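PDB 2PY6: methyltransferase FkbM from Methylobacillus flagellatus KT, which probably transfers methyl groups, as a putative methyltransferase of the FkbM family. Local coordinates for residues P16-A27 / Q188-T199. Sequence-based numbering, arbitrary orientation.
Sequences PLAMNDSFLAAA and QTLYAVLNFHLT. With EDO (1,2-ethanediol), chain E; EDO (1,2-ethanediol), chain C.
Phe23 sits as a knob in the hole formed by Tyr191, Leu194, Asn195 and Leu198, where helices 19-27 and 188-199 pack with like N-to-C directions; the axes of these two segments cross at 28°, 9.0 Å apart at closest approach. Its ring, swung out with CG anti to the backbone N (chi1 163°), rests CE1 on Leu194 CD1 and CD1 on Leu198 CD1, while Ile167 and Ile171 of the neighbouring helices 164-169 and 171-180 also touch it. Tyr191 meets Phe23 obliquely, ring planes 45° apart, and lays one face under Asn20, whose CA stands 3.9 Å from the Tyr191 ring centroid in a CH-pi contact. A serine in place of Tyr191 would probably leave Asn20 CA without its aromatic floor and open a gap beside Phe23. Farther along, Ala26 CB packs on Leu198 CB at 3.9 Å. Two amides add polar grips. Gln188 NE2 donates to Pro16 O (2.7 Å) from above the carbonyl plane and also to Gly220 O of the second subunit, tying the pair to the assembly. Asn195 ND2 reaches a lone pair of Met19 O at 3.1 Å, and that oxygen also accepts from Phe23 N and Ser22 OG.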
loop_
_atom_site.group_PDB
_atom_site.type_symbol
_atom_site.label_atom_id
_atom_site.label_comp_id
_atom_site.label_asym_id
_atom_site.label_seq_id
_atom_site.Cartn_x
_atom_site.Cartn_y
_atom_site.Cartn_z
ATOM N N PRO A 16 -5.348 -5.887 38.642
ATOM C CA PRO A 16 -6.170 -6.832 37.934
ATOM C C PRO A 16 -6.389 -8.093 38.744
ATOM O O PRO A 16 -7.150 -8.968 38.322
ATOM C CB PRO A 16 -5.358 -7.100 36.663
ATOM C CG PRO A 16 -3.987 -7.000 37.102
ATOM C CD PRO A 16 -3.953 -5.929 38.150
ATOM N N LEU A 17 -5.731 -8.197 39.897
ATOM C CA LEU A 17 -5.915 -9.345 40.740
ATOM C C LEU A 17 -7.049 -9.142 41.746
ATOM O O LEU A 17 -7.311 -10.071 42.528
ATOM C CB LEU A 17 -4.597 -9.740 41.420
ATOM C CG LEU A 17 -3.594 -10.421 40.484
ATOM C CD1 LEU A 17 -2.385 -10.817 41.243
ATOM C CD2 LEU A 17 -4.154 -11.655 39.788
ATOM N N ALA A 18 -7.730 -7.975 41.679
ATOM C CA ALA A 18 -8.843 -7.615 42.575
ATOM C C ALA A 18 -9.960 -6.862 41.823
ATOM O O ALA A 18 -10.510 -5.868 42.293
ATOM C CB ALA A 18 -8.323 -6.756 43.727
HETATM N N MSE A 19 -10.275 -7.336 40.633
HETATM C CA MSE A 19 -11.309 -6.717 39.830
HETATM C C MSE A 19 -12.718 -6.869 40.344
HETATM O O MSE A 19 -13.612 -6.124 39.921
HETATM C CB MSE A 19 -11.203 -7.154 38.385
HETATM C CG MSE A 19 -9.839 -6.781 37.824
HETATM SE SE MSE A 19 -10.053 -6.448 36.042
HETATM C CE MSE A 19 -8.428 -6.605 35.254
ATOM N N ASN A 20 -12.906 -7.838 41.230
ATOM C CA ASN A 20 -14.168 -8.034 41.942
ATOM C C ASN A 20 -14.375 -6.833 42.874
ATOM O O ASN A 20 -15.457 -6.236 42.921
ATOM C CB ASN A 20 -14.170 -9.385 42.703
ATOM C CG ASN A 20 -12.980 -9.549 43.687
ATOM O OD1 ASN A 20 -11.831 -9.139 43.419
ATOM N ND2 ASN A 20 -13.267 -10.146 44.827
ATOM N N ASP A 21 -13.308 -6.429 43.556
ATOM C CA ASP A 21 -13.390 -5.287 44.435
ATOM C C ASP A 21 -13.644 -3.991 43.685
ATOM O O ASP A 21 -14.523 -3.210 44.076
ATOM C CB ASP A 21 -12.132 -5.183 45.285
ATOM C CG ASP A 21 -12.036 -6.304 46.309
ATOM O OD1 ASP A 21 -13.083 -6.857 46.696
ATOM O OD2 ASP A 21 -10.921 -6.597 46.762
ATOM N N SER A 22 -12.877 -3.754 42.628
ATOM C CA SER A 22 -13.052 -2.554 41.827
ATOM C C SER A 22 -14.473 -2.503 41.205
ATOM O O SER A 22 -15.063 -1.414 41.035
ATOM C CB SER A 22 -11.920 -2.426 40.781
ATOM O OG SER A 22 -11.924 -3.503 39.872
ATOM N N PHE A 23 -15.022 -3.675 40.875
ATOM C CA PHE A 23 -16.377 -3.781 40.304
ATOM C C PHE A 23 -17.443 -3.185 41.238
ATOM O O PHE A 23 -18.276 -2.364 40.811
ATOM C CB PHE A 23 -16.708 -5.259 39.939
ATOM C CG PHE A 23 -18.188 -5.556 39.735
ATOM C CD1 PHE A 23 -18.874 -5.077 38.621
ATOM C CD2 PHE A 23 -18.880 -6.358 40.642
ATOM C CE1 PHE A 23 -20.213 -5.374 38.411
ATOM C CE2 PHE A 23 -20.214 -6.676 40.434
ATOM C CZ PHE A 23 -20.887 -6.189 39.311
ATOM N N LEU A 24 -17.406 -3.600 42.488
ATOM C CA LEU A 24 -18.367 -3.157 43.479
ATOM C C LEU A 24 -18.198 -1.689 43.791
ATOM O O LEU A 24 -19.179 -0.963 43.884
ATOM C CB LEU A 24 -18.237 -4.007 44.742
ATOM C CG LEU A 24 -18.624 -5.474 44.580
ATOM C CD1 LEU A 24 -18.413 -6.268 45.893
ATOM C CD2 LEU A 24 -20.056 -5.594 44.124
ATOM N N ALA A 25 -16.956 -1.251 43.946
ATOM C CA ALA A 25 -16.643 0.167 44.181
ATOM C C ALA A 25 -17.088 1.047 43.007
ATOM O O ALA A 25 -17.601 2.141 43.209
ATOM C CB ALA A 25 -15.134 0.350 44.400
ATOM N N ALA A 26 -16.866 0.592 41.784
ATOM C CA ALA A 26 -17.278 1.372 40.620
ATOM C C ALA A 26 -18.808 1.471 40.527
ATOM O O ALA A 26 -19.361 2.505 40.196
ATOM C CB ALA A 26 -16.710 0.788 39.375
ATOM N N ALA A 27 -19.491 0.383 40.831
ATOM C CA ALA A 27 -20.929 0.354 40.765
ATOM C C ALA A 27 -21.541 1.269 41.825
ATOM O O ALA A 27 -22.539 1.950 41.573
ATOM C CB ALA A 27 -21.412 -1.066 40.932
ATOM N N GLN A 188 -12.128 -13.322 36.058
ATOM C CA GLN A 188 -11.405 -12.070 35.826
ATOM C C GLN A 188 -11.951 -11.356 34.568
ATOM O O GLN A 188 -12.152 -10.126 34.548
ATOM C CB GLN A 188 -9.910 -12.316 35.716
ATOM C CG GLN A 188 -9.065 -11.020 35.937
ATOM C CD GLN A 188 -7.626 -11.194 35.496
ATOM O OE1 GLN A 188 -7.325 -11.967 34.561
ATOM N NE2 GLN A 188 -6.719 -10.486 36.168
ATOM N N THR A 189 -12.201 -12.129 33.520
ATOM C CA THR A 189 -12.741 -11.576 32.284
ATOM C C THR A 189 -14.097 -10.935 32.532
ATOM O O THR A 189 -14.334 -9.800 32.080
ATOM C CB THR A 189 -12.824 -12.648 31.215
ATOM O OG1 THR A 189 -11.499 -13.127 30.929
ATOM C CG2 THR A 189 -13.483 -12.114 29.956
ATOM N N LEU A 190 -14.992 -11.639 33.242
ATOM C CA LEU A 190 -16.308 -11.072 33.527
ATOM C C LEU A 190 -16.184 -9.716 34.184
ATOM O O LEU A 190 -16.770 -8.742 33.735
ATOM C CB LEU A 190 -17.150 -11.977 34.437
ATOM C CG LEU A 190 -18.526 -11.408 34.850
ATOM C CD1 LEU A 190 -19.413 -11.215 33.595
ATOM C CD2 LEU A 190 -19.244 -12.240 35.887
ATOM N N TYR A 191 -15.437 -9.667 35.294
ATOM C CA TYR A 191 -15.269 -8.426 36.031
ATOM C C TYR A 191 -14.595 -7.315 35.231
ATOM O O TYR A 191 -14.991 -6.160 35.344
ATOM C CB TYR A 191 -14.585 -8.652 37.363
ATOM C CG TYR A 191 -15.463 -9.360 38.396
ATOM C CD1 TYR A 191 -16.699 -8.852 38.768
ATOM C CD2 TYR A 191 -15.021 -10.501 39.036
ATOM C CE1 TYR A 191 -17.487 -9.488 39.711
ATOM C CE2 TYR A 191 -15.797 -11.142 39.975
ATOM C CZ TYR A 191 -17.020 -10.635 40.322
ATOM O OH TYR A 191 -17.792 -11.280 41.280
ATOM N N ALA A 192 -13.658 -7.676 34.352
ATOM C CA ALA A 192 -12.974 -6.707 33.477
ATOM C C ALA A 192 -13.981 -6.058 32.493
ATOM O O ALA A 192 -14.010 -4.841 32.306
ATOM C CB ALA A 192 -11.810 -7.396 32.739
ATOM N N VAL A 193 -14.858 -6.868 31.905
ATOM C CA VAL A 193 -15.874 -6.323 30.983
ATOM C C VAL A 193 -16.878 -5.389 31.680
ATOM O O VAL A 193 -17.236 -4.348 31.158
ATOM C CB VAL A 193 -16.623 -7.471 30.288
ATOM C CG1 VAL A 193 -17.875 -6.954 29.496
ATOM C CG2 VAL A 193 -15.652 -8.240 29.398
ATOM N N LEU A 194 -17.351 -5.802 32.846
ATOM C CA LEU A 194 -18.280 -5.010 33.627
ATOM C C LEU A 194 -17.592 -3.745 34.130
ATOM O O LEU A 194 -18.210 -2.694 34.169
ATOM C CB LEU A 194 -18.826 -5.822 34.784
ATOM C CG LEU A 194 -19.540 -7.136 34.449
ATOM C CD1 LEU A 194 -19.958 -7.809 35.752
ATOM C CD2 LEU A 194 -20.755 -6.986 33.511
ATOM N N ASN A 195 -16.326 -3.836 34.507
ATOM C CA ASN A 195 -15.584 -2.646 34.910
ATOM C C ASN A 195 -15.411 -1.684 33.738
ATOM O O ASN A 195 -15.548 -0.486 33.935
ATOM C CB ASN A 195 -14.259 -2.988 35.571
ATOM C CG ASN A 195 -14.446 -3.601 36.947
ATOM O OD1 ASN A 195 -15.515 -3.514 37.506
ATOM N ND2 ASN A 195 -13.431 -4.261 37.460
ATOM N N PHE A 196 -15.146 -2.177 32.524
ATOM C CA PHE A 196 -15.101 -1.259 31.376
ATOM C C PHE A 196 -16.390 -0.398 31.224
ATOM O O PHE A 196 -16.327 0.826 31.081
ATOM C CB PHE A 196 -14.853 -2.010 30.085
ATOM C CG PHE A 196 -15.187 -1.197 28.858
ATOM C CD1 PHE A 196 -14.401 -0.135 28.498
ATOM C CD2 PHE A 196 -16.323 -1.485 28.103
ATOM C CE1 PHE A 196 -14.717 0.605 27.368
ATOM C CE2 PHE A 196 -16.647 -0.748 26.988
ATOM C CZ PHE A 196 -15.834 0.282 26.610
ATOM N N HIS A 197 -17.542 -1.060 31.245
ATOM C CA HIS A 197 -18.839 -0.403 31.161
ATOM C C HIS A 197 -19.100 0.532 32.351
ATOM O O HIS A 197 -19.640 1.602 32.174
ATOM C CB HIS A 197 -19.990 -1.426 31.020
ATOM C CG HIS A 197 -19.932 -2.247 29.760
ATOM N ND1 HIS A 197 -20.110 -1.708 28.505
ATOM C CD2 HIS A 197 -19.701 -3.571 29.572
ATOM C CE1 HIS A 197 -19.960 -2.657 27.595
ATOM N NE2 HIS A 197 -19.715 -3.798 28.218
ATOM N N LEU A 198 -18.712 0.146 33.566
ATOM C CA LEU A 198 -18.936 1.023 34.716
ATOM C C LEU A 198 -18.045 2.280 34.704
ATOM O O LEU A 198 -18.472 3.333 35.123
ATOM C CB LEU A 198 -18.736 0.270 36.033
ATOM C CG LEU A 198 -19.755 -0.809 36.381
ATOM C CD1 LEU A 198 -19.280 -1.635 37.545
ATOM C CD2 LEU A 198 -21.100 -0.206 36.662
ATOM N N THR A 199 -16.817 2.139 34.219
ATOM C CA THR A 199 -15.819 3.199 34.276
ATOM C C THR A 199 -15.473 3.921 32.995
ATOM O O THR A 199 -14.870 4.993 33.074
ATOM C CB THR A 199 -14.473 2.635 34.733
ATOM O OG1 THR A 199 -13.989 1.724 33.756
ATOM C CG2 THR A 199 -14.603 1.919 36.083
HETATM C C1 EDO E . -10.623 -10.375 39.347
HETATM O O1 EDO E . -9.226 -10.228 39.648
HETATM C C2 EDO E . -11.171 -11.762 39.622
HETATM O O2 EDO E . -12.229 -11.710 40.608
HETATM C C1 EDO C . -19.935 2.691 29.230
HETATM O O1 EDO C . -18.628 3.063 29.571
HETATM C C2 EDO C . -19.936 1.788 28.000
HETATM O O2 EDO C . -20.816 0.672 28.211
#